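Cytosolic acyl coenzyme A thioester hydrolase (Mus musculus, PDB 2V1O) hydrolyses fatty acyl-CoAs, palmitoyl-CoA above all, to free fatty acids and coenzyme A, and is represented here by the first of its two hotdog domains. Local coordinates at residues A[33-38]-A[45-50]; A[81-86]-A[137-142]; A[88-93]-A[97-102]. All coordinates share one frame; numbering follows the deposited sequence.

In the fold
From the N terminus, helix 19-38 runs to its end at 33-38, and the chain turns back into strand 46-57; contact 1 (33-38 with 45-50) closes this short loop before the others open. Strand 82-91 then serves both remaining contacts: its first half meets helix 130-146 in contact 2 (81-86 with 137-142), and its second half turns into strand 98-112 in contact 3 (88-93 with 97-102). The hairpin of contact 3 therefore lies within the longer loop of contact 2. Contacts 1 and 2 fasten the central and C-terminal helices to one antiparallel sheet, and contact 3 joins two of its strands. Contacts 1 and 2 touch each other and the same coenzyme A.

Contact 1 (A[33-38]-A[45-50]); sequences ISTRHC and RCVAAL. With COA (coenzyme A), chain G.
Thr35 and Ala48 carry the closest part of this contact, where the last turn of helix 19-38 lies against the start of strand 46-57. The amide of Ala48 points at the threonine hydroxyl, N to OG1 3.0 Å, in a nearly straight bond of 164° at the hydrogen. OG1 of Thr35 stands beside its own backbone N (chi1 -65°), from where it also bonds to the carbonyl of Ala31 one helical turn earlier; the hydroxyl thus links helix backbone to strand backbone. The other branch of Thr35, CG2, lies 3.8 Å from the carbonyl O of Cys46. Packing is tight around the methyl of Ala48, with OG of Ser34 just 3.0 Å from its CB. That serine oxygen sits between its backbone N and carbonyl carbon and finds its polar partner in the helix itself, the carbonyl of Gly30.

The hotdog fold takes its name from such an arrangement, a long central helix wrapped by a curved antiparallel sheet, and here the helix C-terminus meets an outermost strand of that sheet within the chain, the N-to-C directions of the two short segments being 142° apart. Farther along the helix, CB of Cys38 meets SG of Cys46 at 3.7 Å in ordinary buried packing, and both side chains also touch Pro110. The looser, partly exposed side lies at Val47, which turns its CB away from the helix and reaches it with CG1 alone, while Val13 of the third subunit packs against it. Ala49, on the same side, does not touch 33-38, and its CB comes within 4.0 Å of C6P of coenzyme A. Next to it the carbonyl O of Leu50 accepts a hydrogen bond from N4P of the pantetheine arm at 2.9 Å.

Contact 2 (A[81-86]-A[137-142]); sequences SVEVQV and RKRYEA. With COA (coenzyme A), chain G.
A side-on salt bridge joins the C-terminal helix 130-146 to strand 82-91, the middle strand of the sheet. Arg139 grips Glu83 with two nitrogens, its NE 2.7 Å from OE2 and its NH2 2.8 Å from OE1. Each carboxylate oxygen uses its syn lone pair, and the two flat groups are only 14° from coplanar, so the pair of bonds fixes the rotation of both. The glutamate reaches out extended from the strand, whereas the arginine chain bends at chi3 (-63°), which turns the NE edge of the guanidinium to the carboxylate. OE1 takes a further hydrogen bond from Thr75, which should help hold the carboxylate in place. Gln85, two residues along, holds NE2 over one face of the guanidinium, toward its rim and 3.8 Å from NH2 of Arg139, with its amide steeply tilted.

Beside the salt bridge, Tyr140 leaves the helix with CG anti to its backbone N (chi1 166°), and its OH donates a very short bond of 2.5 Å to O7A of the coenzyme A 3'-phosphate, an oxygen lying in the ring plane at its edge. The OG of Ser81 approaches the same ring at CE1, although its hydrogen-bond partner is Ser78. Helix 130-146 thus lines a coenzyme A site and packs on one side of strand 82-91, while Val82, Val84 and Val86 turn from the other side onto helix 19-38.

Contact 3 (A[88-93]-A[97-102]); sequences VMSENI and TKKLTN
Paired backbone hydrogen bonds join Ser90 and Lys99, Ser90 N to Lys99 O at 2.9 Å and Lys99 N to Ser90 O at 3.0 Å, within the beta hairpin formed by strands 82-91 and 98-112 of the hotdog sheet. Nearer the turn, Asn92 N adds a nearly straight bond to Thr97 O. At the other end a classic beta bulge sets Thr101 and Asn102 together opposite Val88: Val88 O accepts both amides from the same face of its carbonyl plane, Thr101 N at 2.8 Å and Asn102 N at 3.3 Å. Val88 N completes this end with a bond to Asn102 O.

Two waters extend the polar network from the hydroxyl of Ser90. One bridges it to Thr97 O, the other to Thr101 OG1.

On the side of Met89 and Glu91 the packing is mostly aliphatic. Met89, extended through chi1 and chi2 (-176° and -170°), sets SD 3.9 Å from CD of Lys98. Glu91 and Lys98 run side by side in the same direction, but the charged ends, Glu91 OE2 and Lys98 NZ, stay 4.5 Å apart, and OE2 forms a salt bridge with Arg36 of the second subunit; the hairpin therefore also takes part in a subunit contact. On the opposite face, Val88 packs on Ile22 and Ile26 of helix 19-38, and its CG1 rests 3.7 Å from CB of Thr101.

Contact 1 (A[33-38]-A[45-50])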
# COMPACT_ATOMS: atom_id res chain seq x y z
N ILE A 33 -17.56 -13.61 -3.47
CA ILE A 33 -18.60 -14.49 -4.00
C ILE A 33 -19.35 -15.21 -2.86
O ILE A 33 -20.58 -15.36 -2.89
CB ILE A 33 -18.04 -15.46 -5.10
CG1 ILE A 33 -19.16 -15.97 -6.02
CG2 ILE A 33 -17.20 -16.60 -4.47
CD1 ILE A 33 -18.66 -16.60 -7.33
N SER A 34 -18.60 -15.61 -1.83
CA SER A 34 -19.19 -16.35 -0.72
C SER A 34 -20.04 -15.44 0.19
O SER A 34 -21.14 -15.82 0.58
CB SER A 34 -18.10 -17.11 0.06
OG SER A 34 -17.12 -16.20 0.56
N THR A 35 -19.53 -14.25 0.50
CA THR A 35 -20.29 -13.28 1.30
C THR A 35 -21.60 -12.89 0.61
O THR A 35 -22.66 -12.92 1.23
CB THR A 35 -19.45 -12.02 1.63
OG1 THR A 35 -18.35 -12.40 2.48
CG2 THR A 35 -20.29 -10.96 2.34
N ARG A 36 -21.55 -12.57 -0.69
CA ARG A 36 -22.76 -12.24 -1.44
C ARG A 36 -23.77 -13.38 -1.35
O ARG A 36 -24.95 -13.18 -1.03
CB ARG A 36 -22.42 -11.96 -2.91
CG ARG A 36 -23.64 -11.49 -3.71
CD ARG A 36 -23.43 -11.63 -5.21
NE ARG A 36 -22.43 -10.71 -5.74
CZ ARG A 36 -21.21 -11.05 -6.14
NH1 ARG A 36 -20.80 -12.32 -6.06
NH2 ARG A 36 -20.38 -10.13 -6.61
N HIS A 37 -23.29 -14.60 -1.60
CA HIS A 37 -24.18 -15.74 -1.54
C HIS A 37 -24.80 -15.96 -0.17
O HIS A 37 -26.00 -16.26 -0.07
CB HIS A 37 -23.48 -17.02 -1.98
CG HIS A 37 -24.39 -18.19 -1.91
ND1 HIS A 37 -24.36 -19.10 -0.87
CD2 HIS A 37 -25.46 -18.53 -2.67
CE1 HIS A 37 -25.33 -19.98 -1.03
NE2 HIS A 37 -26.01 -19.66 -2.12
N CYS A 38 -24.00 -15.82 0.88
CA CYS A 38 -24.48 -16.09 2.24
C CYS A 38 -25.50 -15.07 2.75
O CYS A 38 -26.23 -15.33 3.72
CB CYS A 38 -23.30 -16.26 3.20
SG CYS A 38 -22.43 -17.81 2.91
N ARG A 45 -27.27 -10.91 8.81
CA ARG A 45 -26.15 -10.31 8.09
C ARG A 45 -24.84 -10.95 8.53
O ARG A 45 -24.60 -11.14 9.73
CB ARG A 45 -26.09 -8.79 8.26
CG ARG A 45 -27.33 -8.04 7.75
CD ARG A 45 -27.72 -8.44 6.33
NE ARG A 45 -28.61 -7.45 5.73
CZ ARG A 45 -29.45 -7.69 4.72
NH1 ARG A 45 -29.54 -8.91 4.20
NH2 ARG A 45 -30.21 -6.72 4.25
N CYS A 46 -24.02 -11.30 7.55
CA CYS A 46 -22.82 -12.07 7.83
C CYS A 46 -21.70 -11.75 6.85
O CYS A 46 -21.92 -11.10 5.81
CB CYS A 46 -23.14 -13.56 7.77
SG CYS A 46 -23.71 -14.12 6.16
N VAL A 47 -20.50 -12.19 7.21
CA VAL A 47 -19.36 -12.15 6.30
C VAL A 47 -18.74 -13.54 6.27
O VAL A 47 -18.59 -14.19 7.30
CB VAL A 47 -18.32 -11.10 6.74
CG1 VAL A 47 -17.08 -11.18 5.86
CG2 VAL A 47 -18.91 -9.70 6.66
N ALA A 48 -18.39 -13.98 5.06
CA ALA A 48 -17.79 -15.29 4.89
C ALA A 48 -16.32 -15.25 5.32
O ALA A 48 -15.58 -14.37 4.89
CB ALA A 48 -17.91 -15.72 3.44
N ALA A 49 -15.92 -16.19 6.18
CA ALA A 49 -14.52 -16.34 6.62
C ALA A 49 -13.85 -17.53 5.93
O ALA A 49 -14.46 -18.60 5.82
CB ALA A 49 -14.47 -16.51 8.13
N LEU A 50 -12.60 -17.37 5.51
CA LEU A 50 -11.87 -18.50 4.90
C LEU A 50 -11.58 -19.58 5.92
O LEU A 50 -10.88 -19.33 6.91
CB LEU A 50 -10.56 -18.04 4.23
CG LEU A 50 -9.76 -19.15 3.53
CD1 LEU A 50 -10.51 -19.69 2.31
CD2 LEU A 50 -8.39 -18.66 3.13
N1A COA G . -12.68 -26.43 6.28
C2A COA G . -13.94 -26.58 5.75
N3A COA G . -15.04 -26.48 6.57
C4A COA G . -14.87 -26.21 7.89
C5A COA G . -13.61 -26.04 8.45
C6A COA G . -12.50 -26.15 7.62
N6A COA G . -11.27 -26.02 8.11
N7A COA G . -13.76 -25.79 9.77
C8A COA G . -15.08 -25.81 10.06
N9A COA G . -15.77 -26.06 8.90
C1B COA G . -17.21 -26.02 8.69
C2B COA G . -17.91 -27.25 9.25
O2B COA G . -17.78 -28.35 8.37
C3B COA G . -19.32 -26.73 9.42
O3B COA G . -20.08 -26.83 8.23
P3B COA G . -21.21 -27.96 8.03
O7A COA G . -20.50 -29.28 7.94
O8A COA G . -22.12 -27.95 9.23
O9A COA G . -21.96 -27.67 6.75
C4B COA G . -19.12 -25.25 9.73
O4B COA G . -17.78 -24.93 9.37
C5B COA G . -19.36 -24.90 11.19
O5B COA G . -18.68 -25.80 12.04
P1A COA G . -18.65 -25.49 13.62
O1A COA G . -19.99 -24.97 14.05
O2A COA G . -18.22 -26.75 14.34
O3A COA G . -17.56 -24.32 13.82
P2A COA G . -15.99 -24.55 14.09
O4A COA G . -15.46 -25.75 13.34
O5A COA G . -15.69 -24.60 15.57
O6A COA G . -15.38 -23.19 13.50
CBP COA G . -14.66 -21.65 11.81
CCP COA G . -15.35 -22.98 12.10
CDP COA G . -14.36 -21.56 10.31
CEP COA G . -15.66 -20.55 12.18
CAP COA G . -13.38 -21.56 12.65
OAP COA G . -12.50 -22.62 12.36
C9P COA G . -12.66 -20.24 12.48
O9P COA G . -13.16 -19.09 13.10
N8P COA G . -11.56 -20.25 11.74
C7P COA G . -10.89 -19.02 11.34
C6P COA G . -11.59 -18.34 10.17
C5P COA G . -10.82 -17.10 9.78
O5P COA G . -10.84 -16.11 10.53
N4P COA G . -10.14 -17.15 8.63
C3P COA G . -9.01 -16.28 8.32
C2P COA G . -7.80 -16.47 9.27
S1P COA G . -6.57 -15.24 8.79

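Contact 2 (A[81-86]-A[137-142])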
# COMPACT_ATOMS: atom_id res chain seq x y z
N SER A 81 -21.39 -24.19 5.11
CA SER A 81 -20.16 -23.87 4.39
C SER A 81 -20.35 -23.75 2.87
O SER A 81 -21.33 -24.26 2.31
CB SER A 81 -19.01 -24.84 4.74
OG SER A 81 -19.05 -26.03 3.97
N VAL A 82 -19.40 -23.07 2.23
CA VAL A 82 -19.44 -22.77 0.80
C VAL A 82 -18.13 -23.21 0.16
O VAL A 82 -17.05 -22.83 0.63
CB VAL A 82 -19.60 -21.23 0.55
CG1 VAL A 82 -19.66 -20.90 -0.97
CG2 VAL A 82 -20.82 -20.68 1.29
N GLU A 83 -18.22 -23.99 -0.91
CA GLU A 83 -17.04 -24.35 -1.69
C GLU A 83 -16.94 -23.43 -2.90
O GLU A 83 -17.93 -23.25 -3.63
CB GLU A 83 -17.10 -25.81 -2.13
CG GLU A 83 -15.83 -26.30 -2.81
CD GLU A 83 -16.04 -27.57 -3.61
OE1 GLU A 83 -17.01 -27.63 -4.41
OE2 GLU A 83 -15.25 -28.52 -3.44
N VAL A 84 -15.77 -22.84 -3.09
CA VAL A 84 -15.53 -21.91 -4.21
C VAL A 84 -14.33 -22.38 -5.02
O VAL A 84 -13.27 -22.68 -4.46
CB VAL A 84 -15.28 -20.44 -3.71
CG1 VAL A 84 -15.06 -19.50 -4.91
CG2 VAL A 84 -16.43 -19.93 -2.80
N GLN A 85 -14.52 -22.48 -6.33
CA GLN A 85 -13.42 -22.77 -7.24
C GLN A 85 -12.97 -21.47 -7.89
O GLN A 85 -13.79 -20.70 -8.40
CB GLN A 85 -13.84 -23.77 -8.31
CG GLN A 85 -14.10 -25.16 -7.77
CD GLN A 85 -14.47 -26.16 -8.85
OE1 GLN A 85 -14.45 -25.85 -10.04
NE2 GLN A 85 -14.82 -27.37 -8.43
N VAL A 86 -11.67 -21.24 -7.87
CA VAL A 86 -11.10 -20.01 -8.41
C VAL A 86 -10.09 -20.34 -9.50
O VAL A 86 -9.24 -21.23 -9.33
CB VAL A 86 -10.41 -19.17 -7.30
CG1 VAL A 86 -9.77 -17.89 -7.90
CG2 VAL A 86 -11.42 -18.81 -6.21
N ARG A 137 -20.72 -32.81 -3.11
CA ARG A 137 -21.02 -33.48 -1.86
C ARG A 137 -19.88 -34.43 -1.48
O ARG A 137 -19.49 -34.51 -0.32
CB ARG A 137 -22.36 -34.22 -1.96
CG ARG A 137 -22.81 -34.92 -0.69
CD ARG A 137 -23.39 -36.27 -1.05
NE ARG A 137 -22.50 -36.96 -2.00
CZ ARG A 137 -22.87 -37.44 -3.19
NH1 ARG A 137 -24.14 -37.37 -3.59
NH2 ARG A 137 -21.96 -38.01 -3.96
N LYS A 138 -19.32 -35.10 -2.48
CA LYS A 138 -18.17 -35.99 -2.29
C LYS A 138 -16.92 -35.24 -1.79
O LYS A 138 -16.19 -35.74 -0.93
CB LYS A 138 -17.85 -36.73 -3.60
CG LYS A 138 -16.92 -37.91 -3.44
CD LYS A 138 -16.64 -38.57 -4.79
CE LYS A 138 -15.42 -39.48 -4.72
NZ LYS A 138 -15.67 -40.73 -3.95
N ARG A 139 -16.67 -34.06 -2.35
CA ARG A 139 -15.54 -33.23 -1.92
C ARG A 139 -15.75 -32.71 -0.50
O ARG A 139 -14.82 -32.71 0.31
CB ARG A 139 -15.29 -32.08 -2.89
CG ARG A 139 -14.93 -32.52 -4.31
CD ARG A 139 -14.48 -31.35 -5.19
NE ARG A 139 -15.55 -30.37 -5.40
CZ ARG A 139 -16.44 -30.40 -6.39
NH1 ARG A 139 -16.42 -31.38 -7.30
NH2 ARG A 139 -17.36 -29.45 -6.48
N TYR A 140 -16.98 -32.29 -0.20
CA TYR A 140 -17.39 -31.87 1.14
C TYR A 140 -17.13 -32.97 2.17
O TYR A 140 -16.50 -32.74 3.20
CB TYR A 140 -18.88 -31.51 1.14
CG TYR A 140 -19.50 -31.39 2.52
CD1 TYR A 140 -19.08 -30.41 3.40
CD2 TYR A 140 -20.52 -32.26 2.93
CE1 TYR A 140 -19.65 -30.29 4.67
CE2 TYR A 140 -21.10 -32.15 4.19
CZ TYR A 140 -20.65 -31.16 5.06
OH TYR A 140 -21.21 -31.02 6.30
N GLU A 141 -17.64 -34.17 1.89
CA GLU A 141 -17.42 -35.34 2.74
C GLU A 141 -15.94 -35.66 2.94
O GLU A 141 -15.52 -36.00 4.04
CB GLU A 141 -18.17 -36.54 2.17
CG GLU A 141 -19.69 -36.41 2.25
CD GLU A 141 -20.44 -37.38 1.34
OE1 GLU A 141 -19.81 -37.99 0.45
OE2 GLU A 141 -21.65 -37.54 1.53
N ALA A 142 -15.14 -35.53 1.88
CA ALA A 142 -13.70 -35.79 1.94
C ALA A 142 -12.99 -34.89 2.97
O ALA A 142 -12.27 -35.38 3.85
CB ALA A 142 -13.07 -35.64 0.56
N1A COA G . -12.68 -26.43 6.28
C2A COA G . -13.94 -26.58 5.75
N3A COA G . -15.04 -26.48 6.57
C4A COA G . -14.87 -26.21 7.89
C5A COA G . -13.61 -26.04 8.45
C6A COA G . -12.50 -26.15 7.62
N6A COA G . -11.27 -26.02 8.11
N7A COA G . -13.76 -25.79 9.77
C8A COA G . -15.08 -25.81 10.06
N9A COA G . -15.77 -26.06 8.90
C1B COA G . -17.21 -26.02 8.69
C2B COA G . -17.91 -27.25 9.25
O2B COA G . -17.78 -28.35 8.37
C3B COA G . -19.32 -26.73 9.42
O3B COA G . -20.08 -26.83 8.23
P3B COA G . -21.21 -27.96 8.03
O7A COA G . -20.50 -29.28 7.94
O8A COA G . -22.12 -27.95 9.23
O9A COA G . -21.96 -27.67 6.75
C4B COA G . -19.12 -25.25 9.73
O4B COA G . -17.78 -24.93 9.37
C5B COA G . -19.36 -24.90 11.19
O5B COA G . -18.68 -25.80 12.04
P1A COA G . -18.65 -25.49 13.62
O1A COA G . -19.99 -24.97 14.05
O2A COA G . -18.22 -26.75 14.34
O3A COA G . -17.56 -24.32 13.82
P2A COA G . -15.99 -24.55 14.09
O4A COA G . -15.46 -25.75 13.34
O5A COA G . -15.69 -24.60 15.57
O6A COA G . -15.38 -23.19 13.50
CBP COA G . -14.66 -21.65 11.81
CCP COA G . -15.35 -22.98 12.10
CDP COA G . -14.36 -21.56 10.31
CEP COA G . -15.66 -20.55 12.18
CAP COA G . -13.38 -21.56 12.65
OAP COA G . -12.50 -22.62 12.36
C9P COA G . -12.66 -20.24 12.48
O9P COA G . -13.16 -19.09 13.10
N8P COA G . -11.56 -20.25 11.74
C7P COA G . -10.89 -19.02 11.34
C6P COA G . -11.59 -18.34 10.17
C5P COA G . -10.82 -17.10 9.78
O5P COA G . -10.84 -16.11 10.53
N4P COA G . -10.14 -17.15 8.63
C3P COA G . -9.01 -16.28 8.32
C2P COA G . -7.80 -16.47 9.27
S1P COA G . -6.57 -15.24 8.79

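Contact 3 (A[88-93]-A[97-102])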
# COMPACT_ATOMS: atom_id res chain seq x y z
N VAL A 88 -7.14 -18.63 -12.04
CA VAL A 88 -6.26 -17.49 -12.30
C VAL A 88 -5.61 -17.68 -13.67
O VAL A 88 -4.98 -18.70 -13.94
CB VAL A 88 -5.16 -17.34 -11.24
CG1 VAL A 88 -4.24 -16.16 -11.58
CG2 VAL A 88 -5.77 -17.17 -9.85
N MET A 89 -5.79 -16.68 -14.53
CA MET A 89 -5.22 -16.68 -15.87
C MET A 89 -4.36 -15.43 -16.04
O MET A 89 -4.75 -14.33 -15.62
CB MET A 89 -6.34 -16.76 -16.91
CG MET A 89 -5.87 -16.87 -18.36
SD MET A 89 -7.16 -16.68 -19.63
CE MET A 89 -8.07 -15.22 -19.11
N SER A 90 -3.17 -15.60 -16.62
CA SER A 90 -2.31 -14.47 -16.95
C SER A 90 -2.57 -14.09 -18.40
O SER A 90 -2.80 -14.95 -19.25
CB SER A 90 -0.83 -14.80 -16.76
OG SER A 90 -0.44 -15.85 -17.62
N GLU A 91 -2.55 -12.78 -18.66
CA GLU A 91 -2.68 -12.27 -20.00
C GLU A 91 -1.57 -11.27 -20.25
O GLU A 91 -1.44 -10.27 -19.54
CB GLU A 91 -4.03 -11.59 -20.23
CG GLU A 91 -4.22 -11.13 -21.67
CD GLU A 91 -5.38 -10.17 -21.87
OE1 GLU A 91 -5.94 -9.65 -20.88
OE2 GLU A 91 -5.72 -9.92 -23.03
N ASN A 92 -0.77 -11.56 -21.26
CA ASN A 92 0.22 -10.62 -21.71
C ASN A 92 -0.44 -9.76 -22.78
O ASN A 92 -0.75 -10.24 -23.87
CB ASN A 92 1.47 -11.33 -22.21
CG ASN A 92 2.59 -10.37 -22.56
OD1 ASN A 92 2.41 -9.46 -23.37
ND2 ASN A 92 3.75 -10.56 -21.95
N ILE A 93 -0.69 -8.50 -22.44
CA ILE A 93 -1.42 -7.59 -23.34
C ILE A 93 -0.56 -6.97 -24.46
O ILE A 93 -1.08 -6.26 -25.33
CB ILE A 93 -2.22 -6.51 -22.56
CG1 ILE A 93 -1.30 -5.66 -21.68
CG2 ILE A 93 -3.35 -7.19 -21.74
CD1 ILE A 93 -2.04 -4.60 -20.87
N THR A 97 -0.71 -13.39 -25.48
CA THR A 97 -0.60 -14.73 -24.89
C THR A 97 -1.35 -14.84 -23.56
O THR A 97 -1.16 -14.01 -22.66
CB THR A 97 0.88 -15.15 -24.68
OG1 THR A 97 1.57 -15.09 -25.94
CG2 THR A 97 0.97 -16.58 -24.12
N LYS A 98 -2.20 -15.86 -23.44
CA LYS A 98 -2.85 -16.20 -22.17
C LYS A 98 -2.42 -17.58 -21.68
O LYS A 98 -2.31 -18.52 -22.48
CB LYS A 98 -4.37 -16.15 -22.31
CG LYS A 98 -4.88 -14.87 -22.93
CD LYS A 98 -6.39 -14.83 -22.93
CE LYS A 98 -6.88 -13.55 -23.57
NZ LYS A 98 -8.36 -13.56 -23.72
N LYS A 99 -2.21 -17.70 -20.37
CA LYS A 99 -1.77 -18.94 -19.72
C LYS A 99 -2.60 -19.18 -18.47
O LYS A 99 -2.93 -18.22 -17.77
CB LYS A 99 -0.30 -18.84 -19.28
CG LYS A 99 0.70 -18.52 -20.36
CD LYS A 99 2.04 -18.17 -19.73
CE LYS A 99 3.05 -17.75 -20.79
NZ LYS A 99 4.29 -17.18 -20.18
N LEU A 100 -2.91 -20.44 -18.17
CA LEU A 100 -3.50 -20.78 -16.89
C LEU A 100 -2.41 -20.76 -15.82
O LEU A 100 -1.44 -21.52 -15.89
CB LEU A 100 -4.21 -22.14 -16.93
CG LEU A 100 -4.75 -22.70 -15.60
CD1 LEU A 100 -5.89 -21.85 -15.03
CD2 LEU A 100 -5.18 -24.14 -15.78
N THR A 101 -2.56 -19.87 -14.85
CA THR A 101 -1.61 -19.73 -13.76
C THR A 101 -1.91 -20.75 -12.67
O THR A 101 -1.00 -21.44 -12.20
CB THR A 101 -1.67 -18.31 -13.14
OG1 THR A 101 -1.52 -17.35 -14.18
CG2 THR A 101 -0.57 -18.13 -12.08
N ASN A 102 -3.18 -20.87 -12.31
CA ASN A 102 -3.56 -21.62 -11.12
C ASN A 102 -5.07 -21.91 -11.08
O ASN A 102 -5.88 -21.11 -11.54
CB ASN A 102 -3.16 -20.79 -9.88
CG ASN A 102 -3.51 -21.48 -8.59
OD1 ASN A 102 -4.50 -21.13 -7.95
ND2 ASN A 102 -2.73 -22.49 -8.23
O HOH W 1 0.47 -14.83 -20.33
O HOH W 2 0.77 -17.63 -15.83